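Local coordinates for protein paraflagellar rod component (Trypanosoma brucei, PDB 2Q0X) that is of unknown function but has an alpha/beta-hydrolase fold, so a hydrolase-like activity is conceivable though unproven, at residues A37-L42 / D293-R298; Q47-L52 / A114-T119; A61-G66 / A286-L291; F197-E202 / E271-L276. One frame throughout, in Å; residues are numbered along the deposited sequence.

Interaction 1: residues A37-L42 / D293-R298; sequences ARRCVL and DEDEFR
Arg39 turns its CG between its own backbone N and carbonyl carbon (chi1 54°) and then runs out extended to NE, which carries the guanidinium across to the helix; Asp295 sets its CG beside the backbone N (chi1 -71°) and comes to meet it from the other direction. The grip is end-on and two-pronged: Arg39 NH1 donates to Asp295 OD1 at 3.2 Å, and Arg39 NH2 donates to Asp295 OD2, also at 3.2 Å. Both oxygens are met on their syn sides, and the two flat groups lie only 15° apart in plane, with each donor tilted somewhat from the carboxylate. The contact ties the loop leading into strand 40-44 of the central sheet to the last modelled helix, 280-299, at the surface of the alpha/beta-hydrolase fold. Arg298, bent at chi2 and chi3, completes a salt-bridge network: its NH1 sits 3.5 Å from Asp295 OD1, held by charge alone because no N-H points at that oxygen. Arg137 also pairs with Asp295, Asp67 takes Arg39 NH2, and Glu109 serves both Arg39 and Arg298. The surrounding carboxylates probably offset the closeness of Arg39 NH1 and Arg298 NH1, 3.5 Å apart.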
loop_
_atom_site.group_PDB
_atom_site.type_symbol
_atom_site.label_atom_id
_atom_site.label_comp_id
_atom_site.label_asym_id
_atom_site.label_seq_id
_atom_site.Cartn_x
_atom_site.Cartn_y
_atom_site.Cartn_z
ATOM N N ALA A 37 -16.569 20.172 3.539
ATOM C CA ALA A 37 -15.805 21.395 3.317
ATOM C C ALA A 37 -15.598 21.599 1.799
ATOM O O ALA A 37 -15.897 20.698 0.994
ATOM C CB ALA A 37 -14.483 21.331 4.044
ATOM N N ARG A 38 -15.126 22.775 1.405
ATOM C CA ARG A 38 -14.982 23.070 -0.021
ATOM C C ARG A 38 -13.519 23.213 -0.422
ATOM O O ARG A 38 -13.211 23.848 -1.422
ATOM C CB ARG A 38 -15.767 24.333 -0.381
ATOM N N ARG A 39 -12.635 22.602 0.363
ATOM C CA ARG A 39 -11.200 22.616 0.126
ATOM C C ARG A 39 -10.595 21.525 0.987
ATOM O O ARG A 39 -11.215 21.098 1.946
ATOM C CB ARG A 39 -10.597 23.973 0.485
ATOM C CG ARG A 39 -10.919 24.434 1.898
ATOM C CD ARG A 39 -10.406 25.813 2.167
ATOM N NE ARG A 39 -10.581 26.198 3.563
ATOM C CZ ARG A 39 -10.117 27.332 4.087
ATOM N NH1 ARG A 39 -9.457 28.206 3.336
ATOM N NH2 ARG A 39 -10.332 27.604 5.374
ATOM N N CYS A 40 -9.389 21.076 0.658
ATOM C CA CYS A 40 -8.806 19.950 1.369
ATOM C C CYS A 40 -7.322 20.076 1.650
ATOM O O CYS A 40 -6.570 20.676 0.882
ATOM C CB CYS A 40 -9.075 18.631 0.612
ATOM S SG CYS A 40 -8.310 18.472 -1.034
ATOM N N VAL A 41 -6.908 19.486 2.772
ATOM C CA VAL A 41 -5.525 19.106 2.967
ATOM C C VAL A 41 -5.303 17.714 2.346
ATOM O O VAL A 41 -6.045 16.779 2.631
ATOM C CB VAL A 41 -5.157 19.090 4.450
ATOM C CG1 VAL A 41 -3.734 18.556 4.640
ATOM C CG2 VAL A 41 -5.314 20.506 5.024
ATOM N N LEU A 42 -4.310 17.612 1.458
ATOM C CA LEU A 42 -3.950 16.378 0.807
ATOM C C LEU A 42 -2.578 15.941 1.296
ATOM O O LEU A 42 -1.574 16.658 1.113
ATOM C CB LEU A 42 -3.926 16.563 -0.703
ATOM C CG LEU A 42 -3.429 15.393 -1.566
ATOM C CD1 LEU A 42 -4.211 14.124 -1.260
ATOM C CD2 LEU A 42 -3.490 15.767 -3.084
ATOM N N ASP A 293 -4.009 31.362 10.277
ATOM C CA ASP A 293 -3.292 32.630 10.102
ATOM C C ASP A 293 -3.211 33.059 8.632
ATOM O O ASP A 293 -3.330 34.247 8.324
ATOM C CB ASP A 293 -1.882 32.572 10.701
ATOM C CG ASP A 293 -1.872 32.610 12.231
ATOM O OD1 ASP A 293 -2.868 33.005 12.880
ATOM O OD2 ASP A 293 -0.822 32.248 12.792
ATOM N N GLU A 294 -3.025 32.103 7.727
ATOM C CA GLU A 294 -2.931 32.440 6.303
ATOM C C GLU A 294 -4.277 32.858 5.713
ATOM O O GLU A 294 -4.299 33.659 4.785
ATOM C CB GLU A 294 -2.330 31.285 5.493
ATOM C CG GLU A 294 -0.902 30.943 5.863
ATOM C CD GLU A 294 0.051 32.133 5.799
ATOM O OE1 GLU A 294 -0.142 33.023 4.958
ATOM O OE2 GLU A 294 1.017 32.166 6.586
ATOM N N ASP A 295 -5.378 32.294 6.230
ATOM C CA ASP A 295 -6.726 32.757 5.883
ATOM C C ASP A 295 -6.921 34.217 6.296
ATOM O O ASP A 295 -7.527 34.989 5.562
ATOM C CB ASP A 295 -7.819 31.948 6.603
ATOM C CG ASP A 295 -7.969 30.532 6.088
ATOM O OD1 ASP A 295 -7.641 30.242 4.923
ATOM O OD2 ASP A 295 -8.457 29.701 6.872
ATOM N N GLU A 296 -6.444 34.557 7.496
ATOM C CA GLU A 296 -6.547 35.911 8.040
ATOM C C GLU A 296 -5.748 36.859 7.178
ATOM O O GLU A 296 -6.263 37.884 6.750
ATOM C CB GLU A 296 -6.029 36.008 9.502
ATOM N N PHE A 297 -4.496 36.510 6.911
ATOM C CA PHE A 297 -3.656 37.356 6.081
ATOM C C PHE A 297 -4.302 37.620 4.731
ATOM O O PHE A 297 -4.323 38.756 4.278
ATOM C CB PHE A 297 -2.254 36.784 5.870
ATOM C CG PHE A 297 -1.365 37.703 5.082
ATOM C CD1 PHE A 297 -0.704 38.753 5.712
ATOM C CD2 PHE A 297 -1.230 37.556 3.703
ATOM C CE1 PHE A 297 0.110 39.639 4.979
ATOM C CE2 PHE A 297 -0.424 38.423 2.961
ATOM C CZ PHE A 297 0.247 39.471 3.600
ATOM N N ARG A 298 -4.829 36.577 4.092
ATOM C CA ARG A 298 -5.420 36.745 2.754
ATOM C C ARG A 298 -6.669 37.652 2.770
ATOM O O ARG A 298 -6.920 38.370 1.805
ATOM C CB ARG A 298 -5.739 35.395 2.095
ATOM C CG ARG A 298 -7.215 35.106 1.953
ATOM C CD ARG A 298 -7.546 33.647 2.131
ATOM N NE ARG A 298 -6.956 32.816 1.096
ATOM C CZ ARG A 298 -7.307 31.553 0.866
ATOM N NH1 ARG A 298 -8.264 30.974 1.589
ATOM N NH2 ARG A 298 -6.702 30.869 -0.101
#

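Interaction 2: residues Q47-L52 / A114-T119; sequences QTESLL and ATSTGT
Glu49 OE1 is gripped by two donors, the backbone N of Gly46 and the hydroxyl of Thr115, which in turn accepts from Trp43 NE1. Thr115 OG1 donates to Glu49 OE1 at 2.8 Å, meeting it on the syn side but 27° out of the carboxylate plane. The glutamate reaches Thr115 because its CG stands beside the backbone N (chi1 -71°) and the chain beyond is extended. The same carboxylate oxygen lies against Ser116, with Glu49 OE1 3.5 Å from Ser116 CB. Further along, the two segments are joined through water: one molecule donates to Gln47 OE1 at 2.8 Å and accepts from Thr117 OG1 at 2.7 Å, with a weak bond from Gln47 N besides. The amide nitrogen of Gln47 is held by Ser77 O. Ser116 follows strand 110-115 in the sequence Ala-Thr-Ser-Thr-Gly and has a positive phi (57°), consistent with a nucleophile elbow; whether this serine is a working nucleophile is not established. Loop 47-52 follows the strand position after which alpha/beta hydrolases usually place the oxyanion-hole loop; whether it acts so here is unknown. Ile80 of the second subunit packs on Thr48. The contact lies deep in the chain, where the loop between strand 40-44 and helix 57-64 meets the turn between strand 110-115 and helix 119-128.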
loop_
_atom_site.group_PDB
_atom_site.type_symbol
_atom_site.label_atom_id
_atom_site.label_comp_id
_atom_site.label_asym_id
_atom_site.label_seq_id
_atom_site.Cartn_x
_atom_site.Cartn_y
_atom_site.Cartn_z
ATOM N N GLN A 47 7.486 6.096 1.159
ATOM C CA GLN A 47 7.121 4.846 0.505
ATOM C C GLN A 47 6.665 3.772 1.490
ATOM O O GLN A 47 5.856 2.929 1.128
ATOM C CB GLN A 47 8.275 4.333 -0.349
ATOM C CG GLN A 47 8.492 5.117 -1.622
ATOM C CD GLN A 47 9.757 4.691 -2.365
ATOM O OE1 GLN A 47 10.871 5.050 -1.978
ATOM N NE2 GLN A 47 9.586 3.943 -3.448
ATOM N N THR A 48 7.163 3.834 2.725
ATOM C CA THR A 48 6.798 2.907 3.780
ATOM C C THR A 48 5.756 3.469 4.727
ATOM O O THR A 48 5.490 2.880 5.771
ATOM C CB THR A 48 8.038 2.482 4.613
ATOM O OG1 THR A 48 8.576 3.618 5.297
ATOM C CG2 THR A 48 9.108 1.875 3.709
ATOM N N GLU A 49 5.176 4.610 4.385
ATOM C CA GLU A 49 4.095 5.190 5.158
ATOM C C GLU A 49 2.750 4.780 4.547
ATOM O O GLU A 49 2.534 4.915 3.341
ATOM C CB GLU A 49 4.224 6.720 5.229
ATOM C CG GLU A 49 5.383 7.165 6.117
ATOM C CD GLU A 49 5.479 8.685 6.288
ATOM O OE1 GLU A 49 5.434 9.425 5.285
ATOM O OE2 GLU A 49 5.636 9.147 7.442
ATOM N N SER A 50 1.860 4.299 5.405
ATOM C CA SER A 50 0.533 3.837 5.040
ATOM C C SER A 50 -0.498 4.928 5.212
ATOM O O SER A 50 -0.230 5.955 5.841
ATOM C CB SER A 50 0.154 2.667 5.977
ATOM O OG SER A 50 -0.107 3.120 7.334
ATOM N N LEU A 51 -1.694 4.692 4.689
ATOM C CA LEU A 51 -2.844 5.487 5.070
ATOM C C LEU A 51 -2.887 5.551 6.588
ATOM O O LEU A 51 -2.599 4.549 7.251
ATOM C CB LEU A 51 -4.152 4.863 4.564
ATOM C CG LEU A 51 -4.453 4.844 3.066
ATOM C CD1 LEU A 51 -5.822 4.182 2.819
ATOM C CD2 LEU A 51 -4.325 6.259 2.437
ATOM N N LEU A 52 -3.231 6.718 7.121
ATOM C CA LEU A 52 -3.241 6.975 8.575
ATOM C C LEU A 52 -1.904 6.635 9.242
ATOM O O LEU A 52 -1.867 6.104 10.353
ATOM C CB LEU A 52 -4.402 6.234 9.282
ATOM C CG LEU A 52 -5.841 6.706 9.055
ATOM C CD1 LEU A 52 -6.817 5.705 9.751
ATOM C CD2 LEU A 52 -6.059 8.128 9.542
ATOM N N ALA A 114 3.121 16.986 2.938
ATOM C CA ALA A 114 3.984 15.825 2.733
ATOM C C ALA A 114 4.811 15.581 3.954
ATOM O O ALA A 114 5.272 16.515 4.590
ATOM C CB ALA A 114 4.889 15.993 1.526
ATOM N N THR A 115 4.966 14.300 4.280
ATOM C CA THR A 115 5.895 13.847 5.286
ATOM C C THR A 115 6.947 12.980 4.627
ATOM O O THR A 115 6.710 12.384 3.576
ATOM C CB THR A 115 5.178 13.014 6.376
ATOM O OG1 THR A 115 4.411 11.967 5.761
ATOM C CG2 THR A 115 4.294 13.911 7.246
ATOM N N SER A 116 8.113 12.904 5.266
ATOM C CA SER A 116 9.186 11.986 4.847
ATOM C C SER A 116 9.629 12.220 3.377
ATOM O O SER A 116 9.764 13.371 2.948
ATOM C CB SER A 116 8.741 10.533 5.098
ATOM O OG SER A 116 9.816 9.647 4.908
ATOM N N THR A 117 9.824 11.153 2.594
ATOM C CA THR A 117 10.192 11.310 1.174
ATOM C C THR A 117 9.037 11.765 0.242
ATOM O O THR A 117 9.245 11.940 -0.971
ATOM C CB THR A 117 10.849 10.033 0.626
ATOM O OG1 THR A 117 9.909 8.951 0.619
ATOM C CG2 THR A 117 12.131 9.657 1.451
ATOM N N GLY A 118 7.831 11.955 0.806
ATOM C CA GLY A 118 6.713 12.553 0.090
ATOM C C GLY A 118 7.005 13.976 -0.334
ATOM O O GLY A 118 6.487 14.458 -1.348
ATOM N N THR A 119 7.856 14.649 0.439
ATOM C CA THR A 119 8.282 15.979 0.118
ATOM C C THR A 119 8.984 16.094 -1.236
ATOM O O THR A 119 8.919 17.148 -1.875
ATOM C CB THR A 119 9.163 16.620 1.222
ATOM O OG1 THR A 119 10.409 15.951 1.281
ATOM C CG2 THR A 119 8.512 16.584 2.565
HETATM O O HOH W 1 10.856 6.429 0.425
#

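Interaction 3: residues A61-G66 / A286-L291; sequences AEELQG and AILQFL
Leu64 CD2 makes the buried part of this contact, touching two leucines of the facing helix at once, methyl to methyl: Leu288 CD2 at 3.8 Å and Leu291 CD1 at 3.8 Å. The bond from CA to CB of Leu64 points neither toward nor away from that helix, and it is the CD2 end that comes nearer. The Leu64 side chain meets Leu291 at about a right angle, so the contact there is between methyl groups and not along the chains. Leu288 and Leu291 are one turn apart, and Leu64 bears on both. Leu64 also rests on Phe70 of strand 69-73, and Leu291 on Trp68 of the loop before it. Helix 57-64 and the last modelled helix, 280-299, thus pack together on one face of the central sheet, as the first and last helices of the alpha/beta-hydrolase fold do; the long helix continues across the sheet through Ile287 on Met230 and Phe290 on Ile139. Toward solvent the contact thins to a single close touch, made by a Leu288 that is only partly buried. Its CD1 branch meets the exposed Glu63, the two side chains crossing at about a right angle, with Leu288 CD1 3.6 Å from Glu63 CB. A bend at chi2 (-62°) turns the glutamate's carboxylate so that Glu63 OE1 comes back to 4.2 Å from Leu288 CD1, at the margin of contact like Glu63 CG.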
loop_
_atom_site.group_PDB
_atom_site.type_symbol
_atom_site.label_atom_id
_atom_site.label_comp_id
_atom_site.label_asym_id
_atom_site.label_seq_id
_atom_site.Cartn_x
_atom_site.Cartn_y
_atom_site.Cartn_z
ATOM N N ALA A 61 -7.862 15.625 11.308
ATOM C CA ALA A 61 -9.042 15.645 10.440
ATOM C C ALA A 61 -10.282 16.099 11.211
ATOM O O ALA A 61 -11.103 16.867 10.706
ATOM C CB ALA A 61 -9.276 14.260 9.790
ATOM N N GLU A 62 -10.388 15.635 12.448
ATOM C CA GLU A 62 -11.466 16.012 13.334
ATOM C C GLU A 62 -11.492 17.525 13.607
ATOM O O GLU A 62 -12.548 18.166 13.537
ATOM C CB GLU A 62 -11.307 15.233 14.649
ATOM C CG GLU A 62 -12.518 15.118 15.476
ATOM C CD GLU A 62 -12.290 14.157 16.642
ATOM O OE1 GLU A 62 -11.543 14.548 17.584
ATOM O OE2 GLU A 62 -12.841 13.018 16.609
ATOM N N GLU A 63 -10.325 18.076 13.927
ATOM C CA GLU A 63 -10.186 19.509 14.204
ATOM C C GLU A 63 -10.443 20.366 12.973
ATOM O O GLU A 63 -11.078 21.406 13.083
ATOM C CB GLU A 63 -8.814 19.825 14.803
ATOM C CG GLU A 63 -8.669 19.368 16.252
ATOM C CD GLU A 63 -9.663 20.053 17.192
ATOM O OE1 GLU A 63 -9.907 21.282 17.042
ATOM O OE2 GLU A 63 -10.191 19.354 18.088
ATOM N N LEU A 64 -9.984 19.889 11.814
ATOM C CA LEU A 64 -10.208 20.541 10.516
ATOM C C LEU A 64 -11.658 20.532 10.041
ATOM O O LEU A 64 -12.033 21.336 9.192
ATOM C CB LEU A 64 -9.342 19.863 9.431
ATOM C CG LEU A 64 -7.831 20.136 9.455
ATOM C CD1 LEU A 64 -7.091 19.184 8.538
ATOM C CD2 LEU A 64 -7.563 21.596 9.088
ATOM N N GLN A 65 -12.459 19.611 10.573
ATOM C CA GLN A 65 -13.809 19.354 10.081
ATOM C C GLN A 65 -14.663 20.618 10.050
ATOM O O GLN A 65 -14.703 21.369 11.023
ATOM C CB GLN A 65 -14.492 18.310 10.962
ATOM C CG GLN A 65 -15.803 17.802 10.402
ATOM C CD GLN A 65 -16.944 18.015 11.350
ATOM O OE1 GLN A 65 -17.550 17.051 11.846
ATOM N NE2 GLN A 65 -17.258 19.287 11.627
ATOM N N GLY A 66 -15.358 20.821 8.930
ATOM C CA GLY A 66 -16.124 22.034 8.687
ATOM C C GLY A 66 -15.332 23.115 7.970
ATOM O O GLY A 66 -15.915 24.079 7.461
ATOM N N ALA A 286 0.119 23.465 15.255
ATOM C CA ALA A 286 0.903 24.213 14.266
ATOM C C ALA A 286 0.224 24.216 12.875
ATOM O O ALA A 286 0.205 25.234 12.180
ATOM C CB ALA A 286 2.332 23.632 14.162
ATOM N N ILE A 287 -0.348 23.084 12.489
ATOM C CA ILE A 287 -1.030 22.986 11.201
ATOM C C ILE A 287 -2.288 23.855 11.195
ATOM O O ILE A 287 -2.511 24.594 10.255
ATOM C CB ILE A 287 -1.365 21.519 10.837
ATOM C CG1 ILE A 287 -0.081 20.776 10.497
ATOM C CG2 ILE A 287 -2.333 21.429 9.646
ATOM C CD1 ILE A 287 -0.238 19.266 10.436
ATOM N N LEU A 288 -3.093 23.759 12.247
ATOM C CA LEU A 288 -4.330 24.539 12.366
ATOM C C LEU A 288 -4.069 26.050 12.390
ATOM O O LEU A 288 -4.777 26.803 11.731
ATOM C CB LEU A 288 -5.094 24.149 13.633
ATOM C CG LEU A 288 -5.983 22.899 13.574
ATOM C CD1 LEU A 288 -6.537 22.618 14.963
ATOM C CD2 LEU A 288 -7.113 23.089 12.574
ATOM N N GLN A 289 -3.077 26.467 13.176
ATOM C CA GLN A 289 -2.715 27.880 13.336
ATOM C C GLN A 289 -2.148 28.447 12.033
ATOM O O GLN A 289 -2.445 29.561 11.657
ATOM C CB GLN A 289 -1.702 28.040 14.479
ATOM C CG GLN A 289 -1.293 29.499 14.800
ATOM C CD GLN A 289 -2.308 30.239 15.674
ATOM O OE1 GLN A 289 -3.467 29.824 15.817
ATOM N NE2 GLN A 289 -1.866 31.352 16.272
ATOM N N PHE A 290 -1.338 27.660 11.343
ATOM C CA PHE A 290 -0.835 28.031 10.026
ATOM C C PHE A 290 -1.978 28.250 9.026
ATOM O O PHE A 290 -2.044 29.261 8.354
ATOM C CB PHE A 290 0.107 26.934 9.509
ATOM C CG PHE A 290 0.470 27.082 8.062
ATOM C CD1 PHE A 290 0.003 26.187 7.120
ATOM C CD2 PHE A 290 1.276 28.122 7.643
ATOM C CE1 PHE A 290 0.343 26.329 5.766
ATOM C CE2 PHE A 290 1.600 28.263 6.294
ATOM C CZ PHE A 290 1.130 27.350 5.371
ATOM N N LEU A 291 -2.872 27.287 8.927
ATOM C CA LEU A 291 -3.992 27.404 8.004
ATOM C C LEU A 291 -4.882 28.593 8.374
ATOM O O LEU A 291 -5.294 29.350 7.496
ATOM C CB LEU A 291 -4.794 26.093 7.929
ATOM C CG LEU A 291 -4.049 24.907 7.272
ATOM C CD1 LEU A 291 -4.876 23.623 7.398
ATOM C CD2 LEU A 291 -3.688 25.170 5.796
#

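Interaction 4: residues F197-E202 / E271-L276; sequences FPTLQE and ELRRVL
The guanidinium of Arg273 has Gln201 CB over one face, with Arg273 NH1 3.5 Å from that carbon, and the hydroxyl of Thr199 at its edge. A bend of the arginine chain at chi3 (-58°) turns the group toward Thr199. Arg273 NH1 donates to Thr199 OG1 at 3.1 Å, nearly in the guanidinium plane, and Arg273 NH2 adds a weak bond of 3.5 Å to the same Thr199 OG1. The Gln201 amide is turned 68° from the guanidinium, so the two do not stack; it is held instead by Asn206 and the backbone N of Cys145. Thr199 is the N-cap of helix 200-209 and forms a capping box with Glu202: Thr199 OG1 donates to Glu202 OE1 at 2.6 Å and Thr199 N to the same Glu202 OE1 at 3.0 Å. This helix belongs to the insertion between strands 135-143 and 227-232, where many alpha/beta hydrolases carry a lid. Arg273 comes from the connection between strands 268-269 and 275-277, a small antiparallel sheet of their own after strand 260-264. Arg273 NE pairs with Asp184 and NH1 also donates to Val143 O, so the buried charge has an acidic partner outside the capping box; Glu202 OE1 stays 4.7 Å from Arg273 NH2.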
loop_
_atom_site.group_PDB
_atom_site.type_symbol
_atom_site.label_atom_id
_atom_site.label_comp_id
_atom_site.label_asym_id
_atom_site.label_seq_id
_atom_site.Cartn_x
_atom_site.Cartn_y
_atom_site.Cartn_z
ATOM N N PHE A 197 14.703 16.281 -4.695
ATOM C CA PHE A 197 15.138 16.335 -3.293
ATOM C C PHE A 197 14.310 15.368 -2.457
ATOM O O PHE A 197 13.160 15.688 -2.114
ATOM C CB PHE A 197 14.980 17.744 -2.732
ATOM C CG PHE A 197 15.583 18.786 -3.585
ATOM C CD1 PHE A 197 16.920 19.102 -3.460
ATOM C CD2 PHE A 197 14.818 19.445 -4.531
ATOM C CE1 PHE A 197 17.489 20.068 -4.267
ATOM C CE2 PHE A 197 15.380 20.401 -5.343
ATOM C CZ PHE A 197 16.724 20.718 -5.209
ATOM N N PRO A 198 14.877 14.186 -2.145
ATOM C CA PRO A 198 14.134 13.166 -1.423
ATOM C C PRO A 198 13.448 13.665 -0.171
ATOM O O PRO A 198 12.285 13.414 -0.010
ATOM C CB PRO A 198 15.210 12.125 -1.093
ATOM C CG PRO A 198 16.165 12.242 -2.216
ATOM C CD PRO A 198 16.233 13.717 -2.498
ATOM N N THR A 199 14.158 14.423 0.668
ATOM C CA THR A 199 13.619 14.905 1.944
ATOM C C THR A 199 14.045 16.346 2.174
ATOM O O THR A 199 14.770 16.923 1.379
ATOM C CB THR A 199 14.142 14.047 3.119
ATOM O OG1 THR A 199 15.578 14.163 3.191
ATOM C CG2 THR A 199 13.732 12.556 2.931
ATOM N N LEU A 200 13.572 16.920 3.271
ATOM C CA LEU A 200 13.985 18.243 3.700
ATOM C C LEU A 200 15.469 18.358 4.045
ATOM O O LEU A 200 16.006 19.468 4.067
ATOM C CB LEU A 200 13.144 18.685 4.879
ATOM C CG LEU A 200 11.684 18.982 4.540
ATOM C CD1 LEU A 200 11.028 19.650 5.709
ATOM C CD2 LEU A 200 11.559 19.841 3.309
ATOM N N GLN A 201 16.142 17.238 4.339
ATOM C CA GLN A 201 17.603 17.272 4.468
ATOM C C GLN A 201 18.246 17.863 3.207
ATOM O O GLN A 201 19.034 18.807 3.276
ATOM C CB GLN A 201 18.169 15.884 4.742
ATOM C CG GLN A 201 19.635 15.857 5.183
ATOM C CD GLN A 201 19.829 16.310 6.610
ATOM O OE1 GLN A 201 18.908 16.216 7.427
ATOM N NE2 GLN A 201 21.040 16.804 6.931
ATOM N N GLU A 202 17.901 17.314 2.046
ATOM C CA GLU A 202 18.491 17.780 0.782
ATOM C C GLU A 202 17.874 19.105 0.304
ATOM O O GLU A 202 18.580 19.975 -0.207
ATOM C CB GLU A 202 18.324 16.712 -0.304
ATOM C CG GLU A 202 19.065 15.393 0.004
ATOM C CD GLU A 202 18.181 14.295 0.558
ATOM O OE1 GLU A 202 17.148 14.591 1.214
ATOM O OE2 GLU A 202 18.542 13.115 0.352
ATOM N N GLU A 271 17.779 7.244 14.966
ATOM C CA GLU A 271 18.977 7.785 14.347
ATOM C C GLU A 271 18.996 7.512 12.844
ATOM O O GLU A 271 20.024 7.674 12.198
ATOM C CB GLU A 271 20.230 7.195 15.011
ATOM N N LEU A 272 17.857 7.113 12.280
ATOM C CA LEU A 272 17.730 6.920 10.824
ATOM C C LEU A 272 16.681 7.869 10.239
ATOM O O LEU A 272 16.114 7.619 9.173
ATOM C CB LEU A 272 17.416 5.453 10.514
ATOM C CG LEU A 272 18.539 4.475 10.893
ATOM C CD1 LEU A 272 18.012 3.050 10.887
ATOM C CD2 LEU A 272 19.755 4.593 9.979
ATOM N N ARG A 273 16.449 8.964 10.964
ATOM C CA ARG A 273 15.566 10.071 10.545
ATOM C C ARG A 273 14.110 9.638 10.379
ATOM O O ARG A 273 13.394 10.165 9.532
ATOM C CB ARG A 273 16.089 10.755 9.281
ATOM C CG ARG A 273 17.373 11.527 9.519
ATOM C CD ARG A 273 17.654 12.516 8.431
ATOM N NE ARG A 273 17.750 11.884 7.118
ATOM C CZ ARG A 273 17.078 12.273 6.039
ATOM N NH1 ARG A 273 16.272 13.314 6.082
ATOM N NH2 ARG A 273 17.226 11.620 4.900
ATOM N N ARG A 274 13.687 8.693 11.222
ATOM C CA ARG A 274 12.325 8.221 11.247
ATOM C C ARG A 274 11.618 8.714 12.511
ATOM O O ARG A 274 12.183 8.702 13.585
ATOM C CB ARG A 274 12.327 6.695 11.188
ATOM C CG ARG A 274 13.091 6.153 9.964
ATOM C CD ARG A 274 12.251 5.186 9.153
ATOM N NE ARG A 274 12.633 3.796 9.394
ATOM C CZ ARG A 274 11.911 2.735 9.037
ATOM N NH1 ARG A 274 10.726 2.872 8.444
ATOM N NH2 ARG A 274 12.376 1.524 9.292
ATOM N N VAL A 275 10.385 9.170 12.368
ATOM C CA VAL A 275 9.607 9.595 13.517
ATOM C C VAL A 275 9.048 8.343 14.203
ATOM O O VAL A 275 8.348 7.530 13.584
ATOM C CB VAL A 275 8.493 10.603 13.117
ATOM C CG1 VAL A 275 7.580 10.915 14.288
ATOM C CG2 VAL A 275 9.117 11.871 12.591
ATOM N N LEU A 276 9.417 8.167 15.468
ATOM C CA LEU A 276 8.893 7.093 16.293
ATOM C C LEU A 276 7.612 7.550 16.983
ATOM O O LEU A 276 6.689 6.769 17.179
ATOM C CB LEU A 276 9.926 6.682 17.355
ATOM C CG LEU A 276 11.283 6.192 16.837
ATOM C CD1 LEU A 276 12.246 5.927 18.012
ATOM C CD2 LEU A 276 11.122 4.939 15.969
#

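The four contacts fall into two pairs. Interactions 1 and 3 share helix 280-299 and have centres about 9 Å apart; Val41 CG2, from the strand of interaction 1, touches Leu291 CD1 of interaction 3 at 3.9 Å. Interactions 2 and 4, with centres about 11 Å apart, meet where Thr117 CG2 packs on Thr199 CG2 at 3.6 Å, so the turn in the position of a hydrolase nucleophile lies against the capped helix start, and both also reach the second subunit. Interactions 1 and 4 are about 27 Å apart between centres, on opposite sides of the chain's centre. Adjacent strands 40-44 and 110-115 link interactions 1 and 2 through the sheet.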